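Local structure of L-iditol 2-dehydrogenase (Clostridium scindens, 4OH1) at residues I10-V21 / H51-E59; R241-G250 / L261-A272. The protein probably catalyses the NAD+-dependent oxidation of a polyol such as L-iditol, as a zinc-binding member of the medium-chain alcohol dehydrogenase family. All blocks are in the same frame, centred on the assembly; numbering follows the deposited sequence.

How the contacts relate
Contact 1 (10-21 / 51-59) lies in the GroES-like part of the chain, where the hairpin loop leading into strand 20-26 meets the end of helix 48-54; contact 2 (241-250 / 261-272) joins neighbouring parallel strands of the Rossmann-type domain. Their centres are 29 Å apart and their nearest atoms about 8 Å, so they do not touch. What they share is proximity to the zinc site that includes His74, Glu75 and Glu157: the side chain of Ile52 in contact 1 is about 11 Å from a bound zinc ion, and that of Phe271 in contact 2 about 10 Å. The zinc site thus has one contact from each domain nearby.

Contact 1 (I10-V21 / H51-E59); sequences IRDFEKNTMGTV and HILTGNLGE
The C-terminal end of helix 48-54, in the GroES-like catalytic domain, receives the loop between strands 2-9 and 20-26, with Arg11 and Gly19 each donating to one of its last carbonyls. Gly19 N gives a weak hydrogen bond to Leu53 O (2.9 Å). Arg11 NH1 reaches Thr54 O at 3.2 Å, a bent bond whose acceptor is tilted 29° out of the guanidinium plane. With CG anti to the backbone N (chi1 -176°) and the chain extended to NE, Arg11 runs past the helix end, and its CD also lies against Thr54 O. The guanidinium is sandwiched within its own loop: the selenomethionine methyl of Met18 sits toward the rim of one face and CE1 of Phe13 toward the rim of the other. Phe13 in turn has Arg11 CG over the centre of its ring.

This loop joins strand 20-26, at one edge of a small antiparallel sheet within this chain, to its neighbour 2-9, and Asn16 and Thr17 facing Asp12 make a G1 beta bulge in it. Beyond the helix, Phe13 meets Asn56 at about a right angle; CZ comes within 3.3 Å of Asn56 ND2, with the ring and amide planes 56° apart.

The rest of the contact is largely aliphatic. Ile10 divides its two branches: CG2 packs on CG2 of Ile52 (3.5 Å) and against Ile52 O, while CD1 reaches CD1 of Leu57 at 3.6 Å, and Glu61, Thr64 and Arg65 of helix 60-66 also touch this side chain. Leu53 brings both methyls to CG2 of Val21, CD2 at 3.8 Å, and Tyr338 and Val7 pack on the same leucine. Ile52 O and Gly55 O, both buried here, find no polar partner in the model.

Contact 2 (R241-G250 / L261-A272); sequences RYDCVLEGTG and LLARDGDAVYFA. With EDO (1,2-ethanediol), chain F.
Glu247 and Tyr270 cross at about a right angle on one face of the sheet, CB of the glutamate lying 3.4 Å from Tyr270 CD1. A chi1 of -156° swings CG away from the backbone N, and a bend at chi2 turns the carboxylate back to its own chain: OE1 accepts Gly250 N on its syn lone pair, and OE2 takes Thr249 N and Thr249 OG1 from opposite faces of its plane. The tyrosine hydroxyl is held by Ala255 O. Phe271 lays one ring face, near its rim, over Glu247 O.

Back along the strands, 244-247 and 266-270 run parallel, their axes 4.7 Å apart at closest, as the two strands of a beta-alpha-beta crossover through helix 252-261 in the Rossmann-type sheet. Val245 N donates to Asp267 O (2.9 Å), and Val269 N returns a bond to Val245 O. On the face shared with Glu247, Val245 CG2 meets Leu262 CD1 at 3.6 Å, crossing obliquely.

At the far end the guanidinium planes of Arg241 and Arg264 are nearly parallel, 7° apart. Arg241 NH1 makes a weak bond to Leu262 O and a salt bridge to Asp291; Arg264 NH2 hydrogen-bonds to Trp290 O, with a cation-pi contact to its ring. A 1,2-ethanediol, probably from the crystallisation liquor, puts O1 3.1 Å from Asp243 OD1. Asp291 probably offsets the charge of Arg241, while Glu247 probably stiffens the Gly248-Gly250 turn.

Contact 1 (I10-V21 / H51-E59)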
loop_
_atom_site.group_PDB
_atom_site.type_symbol
_atom_site.label_atom_id
_atom_site.label_comp_id
_atom_site.label_asym_id
_atom_site.label_seq_id
_atom_site.Cartn_x
_atom_site.Cartn_y
_atom_site.Cartn_z
ATOM N N ILE A 10 -5.880 -42.790 8.359
ATOM C CA ILE A 10 -6.705 -41.559 8.268
ATOM C C ILE A 10 -8.182 -41.920 8.337
ATOM O O ILE A 10 -8.523 -43.107 8.361
ATOM C CB ILE A 10 -6.471 -40.783 6.947
ATOM C CG1 ILE A 10 -6.436 -41.777 5.772
ATOM C CG2 ILE A 10 -5.176 -39.940 7.020
ATOM C CD1 ILE A 10 -6.861 -41.183 4.457
ATOM N N ARG A 11 -9.062 -40.912 8.345
ATOM C CA ARG A 11 -10.499 -41.194 8.471
ATOM C C ARG A 11 -10.990 -42.129 7.359
ATOM O O ARG A 11 -10.852 -41.781 6.177
ATOM C CB ARG A 11 -11.337 -39.910 8.457
ATOM C CG ARG A 11 -12.833 -40.202 8.697
ATOM C CD ARG A 11 -13.601 -38.972 9.155
ATOM N NE ARG A 11 -14.927 -39.328 9.651
ATOM C CZ ARG A 11 -15.833 -38.459 10.089
ATOM N NH1 ARG A 11 -15.580 -37.161 10.080
ATOM N NH2 ARG A 11 -17.006 -38.895 10.534
ATOM N N ASP A 12 -11.528 -43.294 7.759
ATOM C CA ASP A 12 -12.154 -44.293 6.858
ATOM C C ASP A 12 -13.690 -44.087 6.909
ATOM O O ASP A 12 -14.359 -44.556 7.835
ATOM C CB ASP A 12 -11.746 -45.738 7.279
ATOM C CG ASP A 12 -12.256 -46.847 6.314
ATOM O OD1 ASP A 12 -12.923 -46.545 5.300
ATOM O OD2 ASP A 12 -11.985 -48.047 6.583
ATOM N N PHE A 13 -14.235 -43.358 5.932
ATOM C CA PHE A 13 -15.673 -43.098 5.869
ATOM C C PHE A 13 -16.494 -44.364 5.572
ATOM O O PHE A 13 -17.560 -44.494 6.141
ATOM C CB PHE A 13 -15.995 -42.005 4.857
ATOM C CG PHE A 13 -15.527 -40.635 5.272
ATOM C CD1 PHE A 13 -16.230 -39.911 6.233
ATOM C CD2 PHE A 13 -14.392 -40.056 4.682
ATOM C CE1 PHE A 13 -15.812 -38.619 6.612
ATOM C CE2 PHE A 13 -13.950 -38.763 5.046
ATOM C CZ PHE A 13 -14.662 -38.039 6.015
ATOM N N GLU A 14 -16.011 -45.294 4.728
ATOM C CA GLU A 14 -16.747 -46.574 4.445
ATOM C C GLU A 14 -16.603 -47.704 5.528
ATOM O O GLU A 14 -16.952 -48.856 5.257
ATOM C CB GLU A 14 -16.393 -47.139 3.044
ATOM N N LYS A 15 -16.059 -47.375 6.712
ATOM C CA LYS A 15 -16.104 -48.234 7.934
ATOM C C LYS A 15 -16.406 -47.443 9.212
ATOM O O LYS A 15 -16.483 -47.997 10.304
ATOM C CB LYS A 15 -14.766 -48.942 8.159
ATOM C CG LYS A 15 -14.458 -49.967 7.130
ATOM C CD LYS A 15 -13.548 -51.019 7.672
ATOM C CE LYS A 15 -13.726 -52.271 6.866
ATOM N NZ LYS A 15 -12.446 -52.958 6.746
ATOM N N ASN A 16 -16.564 -46.139 9.067
ATOM C CA ASN A 16 -16.632 -45.226 10.196
ATOM C C ASN A 16 -15.590 -45.477 11.298
ATOM O O ASN A 16 -15.953 -45.789 12.435
ATOM C CB ASN A 16 -18.038 -45.225 10.781
ATOM C CG ASN A 16 -18.471 -43.851 11.214
ATOM O OD1 ASN A 16 -17.663 -42.922 11.315
ATOM N ND2 ASN A 16 -19.757 -43.709 11.469
ATOM N N THR A 17 -14.306 -45.358 10.937
ATOM C CA THR A 17 -13.191 -45.296 11.897
ATOM C C THR A 17 -12.417 -43.984 11.732
ATOM O O THR A 17 -12.330 -43.415 10.638
ATOM C CB THR A 17 -12.218 -46.489 11.762
ATOM O OG1 THR A 17 -11.953 -46.742 10.377
ATOM C CG2 THR A 17 -12.807 -47.732 12.399
HETATM N N MSE A 18 -11.867 -43.506 12.839
HETATM C CA MSE A 18 -11.020 -42.312 12.840
HETATM C C MSE A 18 -9.554 -42.650 12.536
HETATM O O MSE A 18 -9.136 -43.812 12.577
HETATM C CB MSE A 18 -11.117 -41.597 14.195
HETATM C CG MSE A 18 -12.515 -41.132 14.536
HETATM SE SE MSE A 18 -13.193 -39.873 13.200
HETATM C CE MSE A 18 -15.120 -40.336 13.320
ATOM N N GLY A 19 -8.773 -41.611 12.241
ATOM C CA GLY A 19 -7.336 -41.764 11.992
ATOM C C GLY A 19 -6.564 -42.106 13.256
ATOM O O GLY A 19 -7.029 -41.815 14.354
ATOM N N THR A 20 -5.384 -42.700 13.093
ATOM C CA THR A 20 -4.514 -43.059 14.227
ATOM C C THR A 20 -3.064 -42.495 14.183
ATOM O O THR A 20 -2.505 -42.188 13.121
ATOM C CB THR A 20 -4.422 -44.578 14.323
ATOM O OG1 THR A 20 -3.927 -45.086 13.077
ATOM C CG2 THR A 20 -5.797 -45.144 14.577
ATOM N N VAL A 21 -2.470 -42.329 15.360
ATOM C CA VAL A 21 -1.096 -41.841 15.479
ATOM C C VAL A 21 -0.332 -42.793 16.353
ATOM O O VAL A 21 -0.771 -43.108 17.469
ATOM C CB VAL A 21 -1.045 -40.454 16.109
ATOM C CG1 VAL A 21 0.372 -40.079 16.406
ATOM C CG2 VAL A 21 -1.629 -39.415 15.131
ATOM N N HIS A 51 -7.332 -32.554 10.727
ATOM C CA HIS A 51 -8.057 -32.760 9.446
ATOM C C HIS A 51 -7.558 -34.014 8.708
ATOM O O HIS A 51 -8.356 -34.744 8.134
ATOM C CB HIS A 51 -7.940 -31.497 8.544
ATOM C CG HIS A 51 -8.657 -31.595 7.223
ATOM N ND1 HIS A 51 -9.900 -31.038 7.006
ATOM C CD2 HIS A 51 -8.293 -32.158 6.045
ATOM C CE1 HIS A 51 -10.277 -31.264 5.759
ATOM N NE2 HIS A 51 -9.320 -31.946 5.156
ATOM N N ILE A 52 -6.242 -34.258 8.723
ATOM C CA ILE A 52 -5.656 -35.500 8.158
ATOM C C ILE A 52 -6.276 -36.707 8.840
ATOM O O ILE A 52 -6.639 -37.691 8.202
ATOM C CB ILE A 52 -4.085 -35.562 8.324
ATOM C CG1 ILE A 52 -3.408 -34.492 7.445
ATOM C CG2 ILE A 52 -3.545 -36.941 7.958
ATOM C CD1 ILE A 52 -1.956 -34.164 7.830
ATOM N N LEU A 53 -6.418 -36.592 10.148
ATOM C CA LEU A 53 -6.759 -37.725 10.960
ATOM C C LEU A 53 -8.271 -37.975 11.005
ATOM O O LEU A 53 -8.734 -39.076 10.766
ATOM C CB LEU A 53 -6.197 -37.511 12.367
ATOM C CG LEU A 53 -4.680 -37.690 12.452
ATOM C CD1 LEU A 53 -4.033 -36.874 13.620
ATOM C CD2 LEU A 53 -4.416 -39.177 12.580
ATOM N N THR A 54 -9.025 -36.929 11.307
ATOM C CA THR A 54 -10.446 -37.054 11.588
ATOM C C THR A 54 -11.282 -36.417 10.466
ATOM O O THR A 54 -12.515 -36.315 10.567
ATOM C CB THR A 54 -10.768 -36.392 12.961
ATOM O OG1 THR A 54 -10.345 -35.012 12.957
ATOM C CG2 THR A 54 -10.080 -37.173 14.113
ATOM N N GLY A 55 -10.606 -36.021 9.388
ATOM C CA GLY A 55 -11.198 -35.128 8.414
ATOM C C GLY A 55 -11.552 -35.737 7.071
ATOM O O GLY A 55 -11.168 -36.897 6.713
ATOM N N ASN A 56 -12.295 -34.901 6.340
ATOM C CA ASN A 56 -12.777 -35.210 5.015
ATOM C C ASN A 56 -11.779 -34.642 4.037
ATOM O O ASN A 56 -11.538 -33.430 4.034
ATOM C CB ASN A 56 -14.146 -34.579 4.805
ATOM C CG ASN A 56 -14.781 -35.018 3.520
ATOM O OD1 ASN A 56 -14.545 -34.439 2.464
ATOM N ND2 ASN A 56 -15.592 -36.053 3.596
ATOM N N LEU A 57 -11.216 -35.519 3.205
ATOM C CA LEU A 57 -9.980 -35.215 2.481
ATOM C C LEU A 57 -10.071 -35.032 0.942
ATOM O O LEU A 57 -9.050 -34.779 0.321
ATOM C CB LEU A 57 -8.934 -36.298 2.816
ATOM C CG LEU A 57 -8.668 -36.592 4.307
ATOM C CD1 LEU A 57 -7.665 -37.719 4.477
ATOM C CD2 LEU A 57 -8.156 -35.340 4.996
ATOM N N GLY A 58 -11.254 -35.145 0.327
ATOM C CA GLY A 58 -11.406 -34.907 -1.130
ATOM C C GLY A 58 -10.748 -35.980 -2.001
ATOM O O GLY A 58 -10.598 -37.119 -1.551
ATOM N N GLU A 59 -10.364 -35.623 -3.242
ATOM C CA GLU A 59 -9.635 -36.533 -4.189
ATOM C C GLU A 59 -8.239 -36.874 -3.639
ATOM O O GLU A 59 -7.641 -37.925 -3.953
ATOM C CB GLU A 59 -9.513 -35.900 -5.587
#

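Contact 2 (R241-G250 / L261-A272)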
loop_
_atom_site.group_PDB
_atom_site.type_symbol
_atom_site.label_atom_id
_atom_site.label_comp_id
_atom_site.label_asym_id
_atom_site.label_seq_id
_atom_site.Cartn_x
_atom_site.Cartn_y
_atom_site.Cartn_z
ATOM N N ARG A 241 -21.377 -2.666 10.699
ATOM C CA ARG A 241 -20.813 -3.877 10.175
ATOM C C ARG A 241 -19.275 -3.871 10.402
ATOM O O ARG A 241 -18.711 -2.849 10.791
ATOM C CB ARG A 241 -21.226 -4.044 8.732
ATOM C CG ARG A 241 -22.643 -4.487 8.622
ATOM C CD ARG A 241 -22.984 -4.966 7.259
ATOM N NE ARG A 241 -23.326 -3.828 6.447
ATOM C CZ ARG A 241 -23.259 -3.790 5.115
ATOM N NH1 ARG A 241 -22.769 -4.797 4.398
ATOM N NH2 ARG A 241 -23.638 -2.693 4.499
ATOM N N TYR A 242 -18.649 -5.033 10.229
ATOM C CA TYR A 242 -17.266 -5.226 10.584
ATOM C C TYR A 242 -16.270 -4.895 9.487
ATOM O O TYR A 242 -16.416 -5.328 8.357
ATOM C CB TYR A 242 -17.064 -6.643 11.117
ATOM C CG TYR A 242 -17.691 -6.822 12.467
ATOM C CD1 TYR A 242 -19.058 -7.029 12.593
ATOM C CD2 TYR A 242 -16.942 -6.792 13.611
ATOM C CE1 TYR A 242 -19.650 -7.140 13.830
ATOM C CE2 TYR A 242 -17.540 -6.927 14.889
ATOM C CZ TYR A 242 -18.876 -7.081 14.978
ATOM O OH TYR A 242 -19.485 -7.245 16.205
ATOM N N ASP A 243 -15.227 -4.147 9.823
ATOM C CA ASP A 243 -14.229 -3.801 8.780
ATOM C C ASP A 243 -13.360 -4.987 8.325
ATOM O O ASP A 243 -12.941 -5.042 7.183
ATOM C CB ASP A 243 -13.339 -2.651 9.207
ATOM C CG ASP A 243 -14.144 -1.445 9.697
ATOM O OD1 ASP A 243 -14.986 -0.897 8.970
ATOM O OD2 ASP A 243 -13.936 -1.066 10.843
ATOM N N CYS A 244 -13.156 -5.941 9.221
ATOM C CA CYS A 244 -12.247 -7.026 9.035
ATOM C C CYS A 244 -12.984 -8.284 9.465
ATOM O O CYS A 244 -13.526 -8.321 10.551
ATOM C CB CYS A 244 -11.033 -6.841 9.934
ATOM S SG CYS A 244 -10.190 -5.236 9.726
ATOM N N VAL A 245 -13.046 -9.270 8.597
ATOM C CA VAL A 245 -13.611 -10.573 8.938
ATOM C C VAL A 245 -12.572 -11.677 8.664
ATOM O O VAL A 245 -11.976 -11.752 7.562
ATOM C CB VAL A 245 -14.929 -10.821 8.156
ATOM C CG1 VAL A 245 -15.392 -12.257 8.261
ATOM C CG2 VAL A 245 -16.053 -9.889 8.647
ATOM N N LEU A 246 -12.366 -12.531 9.670
ATOM C CA LEU A 246 -11.368 -13.591 9.591
ATOM C C LEU A 246 -12.010 -14.938 9.795
ATOM O O LEU A 246 -12.477 -15.226 10.891
ATOM C CB LEU A 246 -10.329 -13.414 10.677
ATOM C CG LEU A 246 -9.522 -12.200 10.224
ATOM C CD1 LEU A 246 -9.651 -11.189 11.196
ATOM C CD2 LEU A 246 -8.138 -12.544 9.877
ATOM N N GLU A 247 -12.018 -15.746 8.749
ATOM C CA GLU A 247 -12.732 -17.064 8.765
ATOM C C GLU A 247 -11.751 -18.216 8.942
ATOM O O GLU A 247 -10.987 -18.553 8.025
ATOM C CB GLU A 247 -13.536 -17.278 7.495
ATOM C CG GLU A 247 -14.737 -18.290 7.641
ATOM C CD GLU A 247 -14.399 -19.595 8.385
ATOM O OE1 GLU A 247 -13.641 -20.455 7.880
ATOM O OE2 GLU A 247 -14.933 -19.735 9.495
ATOM N N GLY A 248 -11.770 -18.784 10.152
ATOM C CA GLY A 248 -10.877 -19.874 10.541
ATOM C C GLY A 248 -11.580 -21.182 10.948
ATOM O O GLY A 248 -10.927 -22.104 11.367
ATOM N N THR A 249 -12.903 -21.281 10.862
ATOM C CA THR A 249 -13.562 -22.545 11.189
ATOM C C THR A 249 -13.505 -23.547 10.063
ATOM O O THR A 249 -13.619 -24.710 10.325
ATOM C CB THR A 249 -15.043 -22.394 11.484
ATOM O OG1 THR A 249 -15.736 -22.011 10.281
ATOM C CG2 THR A 249 -15.269 -21.362 12.610
ATOM N N GLY A 250 -13.412 -23.114 8.818
ATOM C CA GLY A 250 -13.447 -24.031 7.691
ATOM C C GLY A 250 -14.849 -24.513 7.370
ATOM O O GLY A 250 -15.028 -25.427 6.582
ATOM N N LEU A 261 -21.589 -10.119 7.718
ATOM C CA LEU A 261 -21.056 -9.193 8.729
ATOM C C LEU A 261 -20.138 -8.127 8.185
ATOM O O LEU A 261 -19.930 -7.086 8.791
ATOM C CB LEU A 261 -20.253 -9.974 9.778
ATOM C CG LEU A 261 -21.030 -10.884 10.704
ATOM C CD1 LEU A 261 -20.055 -11.776 11.427
ATOM C CD2 LEU A 261 -21.880 -10.125 11.677
ATOM N N LEU A 262 -19.601 -8.365 7.024
ATOM C CA LEU A 262 -18.603 -7.514 6.484
ATOM C C LEU A 262 -19.156 -6.121 6.057
ATOM O O LEU A 262 -20.119 -6.013 5.333
ATOM C CB LEU A 262 -17.945 -8.246 5.290
ATOM C CG LEU A 262 -16.642 -7.550 4.828
ATOM C CD1 LEU A 262 -15.540 -7.660 5.836
ATOM C CD2 LEU A 262 -16.220 -8.183 3.501
ATOM N N ALA A 263 -18.519 -5.067 6.530
ATOM C CA ALA A 263 -18.877 -3.695 6.156
ATOM C C ALA A 263 -18.584 -3.379 4.714
ATOM O O ALA A 263 -17.833 -4.089 4.045
ATOM C CB ALA A 263 -18.135 -2.736 7.018
ATOM N N ARG A 264 -19.176 -2.285 4.227
ATOM C CA ARG A 264 -18.868 -1.792 2.905
ATOM C C ARG A 264 -17.391 -1.455 2.866
ATOM O O ARG A 264 -16.862 -0.935 3.825
ATOM C CB ARG A 264 -19.708 -0.564 2.547
ATOM C CG ARG A 264 -21.194 -0.827 2.538
ATOM C CD ARG A 264 -22.022 0.453 2.180
ATOM N NE ARG A 264 -22.117 0.631 0.735
ATOM C CZ ARG A 264 -22.499 1.766 0.154
ATOM N NH1 ARG A 264 -22.806 2.821 0.898
ATOM N NH2 ARG A 264 -22.568 1.871 -1.170
ATOM N N ASP A 265 -16.725 -1.787 1.773
ATOM C CA ASP A 265 -15.292 -1.644 1.673
ATOM C C ASP A 265 -14.473 -2.490 2.680
ATOM O O ASP A 265 -13.307 -2.233 2.870
ATOM C CB ASP A 265 -14.877 -0.160 1.799
ATOM C CG ASP A 265 -13.532 0.123 1.154
ATOM O OD1 ASP A 265 -13.230 -0.495 0.087
ATOM O OD2 ASP A 265 -12.757 0.965 1.683
ATOM N N GLY A 266 -15.078 -3.449 3.350
ATOM C CA GLY A 266 -14.377 -4.279 4.315
ATOM C C GLY A 266 -13.553 -5.400 3.682
ATOM O O GLY A 266 -13.696 -5.679 2.491
ATOM N N ASP A 267 -12.722 -6.057 4.499
ATOM C CA ASP A 267 -11.837 -7.125 4.033
ATOM C C ASP A 267 -12.133 -8.376 4.788
ATOM O O ASP A 267 -12.012 -8.432 6.027
ATOM C CB ASP A 267 -10.369 -6.793 4.208
ATOM C CG ASP A 267 -9.938 -5.646 3.362
ATOM O OD1 ASP A 267 -9.552 -5.912 2.210
ATOM O OD2 ASP A 267 -9.974 -4.486 3.848
ATOM N N ALA A 268 -12.532 -9.382 4.043
ATOM C CA ALA A 268 -12.743 -10.746 4.613
ATOM C C ALA A 268 -11.653 -11.704 4.131
ATOM O O ALA A 268 -11.403 -11.800 2.911
ATOM C CB ALA A 268 -14.079 -11.284 4.204
ATOM N N VAL A 269 -11.107 -12.477 5.078
ATOM C CA VAL A 269 -10.020 -13.403 4.814
ATOM C C VAL A 269 -10.439 -14.819 5.230
ATOM O O VAL A 269 -10.790 -15.079 6.387
ATOM C CB VAL A 269 -8.759 -13.031 5.568
ATOM C CG1 VAL A 269 -7.639 -13.936 5.173
ATOM C CG2 VAL A 269 -8.335 -11.612 5.207
ATOM N N TYR A 270 -10.367 -15.711 4.244
ATOM C CA TYR A 270 -10.711 -17.110 4.376
ATOM C C TYR A 270 -9.430 -17.893 4.338
ATOM O O TYR A 270 -8.859 -18.117 3.295
ATOM C CB TYR A 270 -11.684 -17.508 3.249
ATOM C CG TYR A 270 -13.002 -16.795 3.381
ATOM C CD1 TYR A 270 -14.021 -17.288 4.180
ATOM C CD2 TYR A 270 -13.219 -15.586 2.746
ATOM C CE1 TYR A 270 -15.256 -16.600 4.318
ATOM C CE2 TYR A 270 -14.418 -14.897 2.886
ATOM C CZ TYR A 270 -15.440 -15.418 3.654
ATOM O OH TYR A 270 -16.586 -14.684 3.796
ATOM N N PHE A 271 -8.968 -18.262 5.511
ATOM C CA PHE A 271 -7.664 -18.920 5.703
ATOM C C PHE A 271 -7.735 -20.350 6.224
ATOM O O PHE A 271 -6.714 -21.004 6.340
ATOM C CB PHE A 271 -6.768 -18.073 6.665
ATOM C CG PHE A 271 -7.279 -17.978 8.059
ATOM C CD1 PHE A 271 -8.148 -16.975 8.433
ATOM C CD2 PHE A 271 -6.833 -18.850 9.039
ATOM C CE1 PHE A 271 -8.629 -16.878 9.770
ATOM C CE2 PHE A 271 -7.319 -18.763 10.378
ATOM C CZ PHE A 271 -8.212 -17.782 10.731
ATOM N N ALA A 272 -8.929 -20.816 6.582
ATOM C CA ALA A 272 -9.102 -22.179 7.021
ATOM C C ALA A 272 -8.915 -23.150 5.861
ATOM O O ALA A 272 -8.946 -22.784 4.688
ATOM C CB ALA A 272 -10.456 -22.351 7.620
HETATM C C1 EDO F . -18.386 1.100 9.509
HETATM O O1 EDO F . -17.588 0.153 10.228
HETATM C C2 EDO F . -18.331 2.435 10.236
HETATM O O2 EDO F . -16.966 2.902 10.352
HETATM O O HOH W 1 -10.700 -3.350 6.111
HETATM O O HOH W 2 -14.854 -1.276 5.958
#